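CalU16 (Micromonospora echinospora, PDB 4FPW) probably protects its enediyne-producing host from its own product as a self-sacrifice resistance protein of the AHA1 family. Local coordinates at residues Q27-P32 against M130-L135. Sequence-based numbering, arbitrary orientation.
Sequences QRYDAP and MALDFL
With CG beside the backbone N (chi1 -61°) and the chain extended beyond it, Gln27 carries its amide from the strand to Leu132 on the helix; Tyr29, turned the same way at chi1 -56°, brings its hydroxyl to both Leu132 and Leu135. The fold is the helix-grip of the Bet v 1-like clan, in which long helix 118-138 packs against a curved antiparallel sheet; its segment 130-135 runs nearly parallel to strand segment 27-29 (9°), the axes 11.2 Å apart at closest approach. That spacing is bridged by side chains, with no direct hydrogen bond between the segments. Gln27 OE1 rests on Leu132 CB at 3.2 Å and on Leu132 CD1 at 3.4 Å. Tyr29 OH also points at Gln27 OE1, but at 2.4 Å the modelled bond is too short to be trusted in detail. Leu132 CD2 comes within 4.0 Å of Tyr29 OH, the two side chains crossing at about a right angle. Leu135 approaches the phenol end of the ring obliquely, CD2 lying 4.0 Å from Tyr29 CZ. Leu109 of the neighbouring strand 106-115 touches both Tyr29 and Leu135, so the helix residue packs over two adjacent strands. Asp133, salt-bridged to Arg169 of helix 161-177, adds a water-mediated link: one water donates to Asp133 OD1 at 3.1 Å and weakly accepts from Gln27 NE2 at 2.7 Å.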
# COMPACT_ATOMS: atom_id res chain seq x y z
N GLN A 27 -4.94 -9.58 0.04
CA GLN A 27 -6.34 -9.55 0.35
C GLN A 27 -7.09 -9.84 -0.91
O GLN A 27 -6.72 -9.38 -2.00
CB GLN A 27 -6.75 -8.17 0.83
CG GLN A 27 -6.05 -7.72 2.09
CD GLN A 27 -6.62 -6.41 2.58
OE1 GLN A 27 -6.65 -5.43 1.84
NE2 GLN A 27 -7.07 -6.37 3.83
N ARG A 28 -8.16 -10.62 -0.77
CA ARG A 28 -8.95 -11.00 -1.89
C ARG A 28 -10.22 -10.18 -1.84
O ARG A 28 -10.79 -9.97 -0.77
CB ARG A 28 -9.26 -12.49 -1.82
CG ARG A 28 -9.29 -13.12 -3.20
CD ARG A 28 -10.15 -14.36 -3.23
NE ARG A 28 -10.94 -14.39 -4.45
CZ ARG A 28 -11.89 -15.29 -4.69
NH1 ARG A 28 -12.16 -16.24 -3.79
NH2 ARG A 28 -12.59 -15.23 -5.83
N TYR A 29 -10.65 -9.68 -3.00
CA TYR A 29 -11.93 -8.99 -3.08
C TYR A 29 -12.82 -9.62 -4.11
O TYR A 29 -12.38 -10.14 -5.13
CB TYR A 29 -11.77 -7.50 -3.39
CG TYR A 29 -10.88 -6.78 -2.41
CD1 TYR A 29 -11.37 -6.33 -1.19
CD2 TYR A 29 -9.54 -6.58 -2.70
CE1 TYR A 29 -10.56 -5.68 -0.29
CE2 TYR A 29 -8.72 -5.94 -1.80
CZ TYR A 29 -9.23 -5.49 -0.61
OH TYR A 29 -8.37 -4.85 0.25
N ASP A 30 -14.11 -9.51 -3.80
CA ASP A 30 -15.21 -10.10 -4.53
C ASP A 30 -15.72 -9.11 -5.58
O ASP A 30 -16.90 -9.11 -5.93
CB ASP A 30 -16.30 -10.39 -3.48
CG ASP A 30 -17.34 -11.38 -3.94
OD1 ASP A 30 -17.14 -12.08 -4.96
OD2 ASP A 30 -18.37 -11.44 -3.24
N ALA A 31 -14.84 -8.24 -6.06
CA ALA A 31 -15.13 -7.33 -7.15
C ALA A 31 -14.15 -7.67 -8.24
O ALA A 31 -13.16 -8.34 -7.98
CB ALA A 31 -14.97 -5.90 -6.69
N PRO A 32 -14.42 -7.25 -9.47
CA PRO A 32 -13.45 -7.63 -10.49
C PRO A 32 -12.26 -6.67 -10.55
O PRO A 32 -12.29 -5.59 -9.97
CB PRO A 32 -14.26 -7.64 -11.79
CG PRO A 32 -15.49 -6.83 -11.52
CD PRO A 32 -15.70 -6.79 -10.03
N MSE A 130 -4.75 -0.50 7.86
CA MSE A 130 -5.82 0.40 8.31
C MSE A 130 -6.50 0.98 7.10
O MSE A 130 -7.73 1.05 7.03
CB MSE A 130 -5.29 1.58 9.12
CG MSE A 130 -4.56 1.18 10.41
SE MSE A 130 -5.76 0.29 11.71
CE MSE A 130 -4.25 -0.38 12.71
N ALA A 131 -5.70 1.41 6.14
CA ALA A 131 -6.22 2.01 4.92
C ALA A 131 -6.99 1.02 4.06
O ALA A 131 -8.03 1.37 3.49
CB ALA A 131 -5.09 2.62 4.11
N LEU A 132 -6.47 -0.20 3.94
CA LEU A 132 -7.16 -1.23 3.17
C LEU A 132 -8.51 -1.62 3.80
O LEU A 132 -9.40 -2.07 3.08
CB LEU A 132 -6.25 -2.44 2.94
CG LEU A 132 -5.13 -2.13 1.92
CD1 LEU A 132 -4.06 -3.20 1.96
CD2 LEU A 132 -5.66 -1.95 0.50
N ASP A 133 -8.67 -1.41 5.11
CA ASP A 133 -10.01 -1.54 5.73
C ASP A 133 -11.02 -0.67 5.02
O ASP A 133 -12.11 -1.14 4.70
CB ASP A 133 -10.02 -1.13 7.21
CG ASP A 133 -9.36 -2.14 8.10
OD1 ASP A 133 -8.92 -3.20 7.62
OD2 ASP A 133 -9.29 -1.88 9.32
N PHE A 134 -10.66 0.58 4.76
CA PHE A 134 -11.60 1.51 4.16
C PHE A 134 -11.80 1.22 2.67
O PHE A 134 -12.89 1.43 2.14
CB PHE A 134 -11.23 2.96 4.49
CG PHE A 134 -11.49 3.29 5.94
CD1 PHE A 134 -12.66 3.91 6.34
CD2 PHE A 134 -10.58 2.91 6.93
CE1 PHE A 134 -12.91 4.18 7.68
CE2 PHE A 134 -10.82 3.17 8.27
CZ PHE A 134 -11.99 3.80 8.65
N LEU A 135 -10.78 0.69 2.00
CA LEU A 135 -10.99 0.12 0.68
C LEU A 135 -12.06 -0.98 0.77
O LEU A 135 -13.07 -0.92 0.08
CB LEU A 135 -9.69 -0.43 0.10
CG LEU A 135 -9.81 -1.23 -1.20
CD1 LEU A 135 -10.49 -0.43 -2.30
CD2 LEU A 135 -8.44 -1.70 -1.64
O HOH W 1 -6.88 -4.49 5.75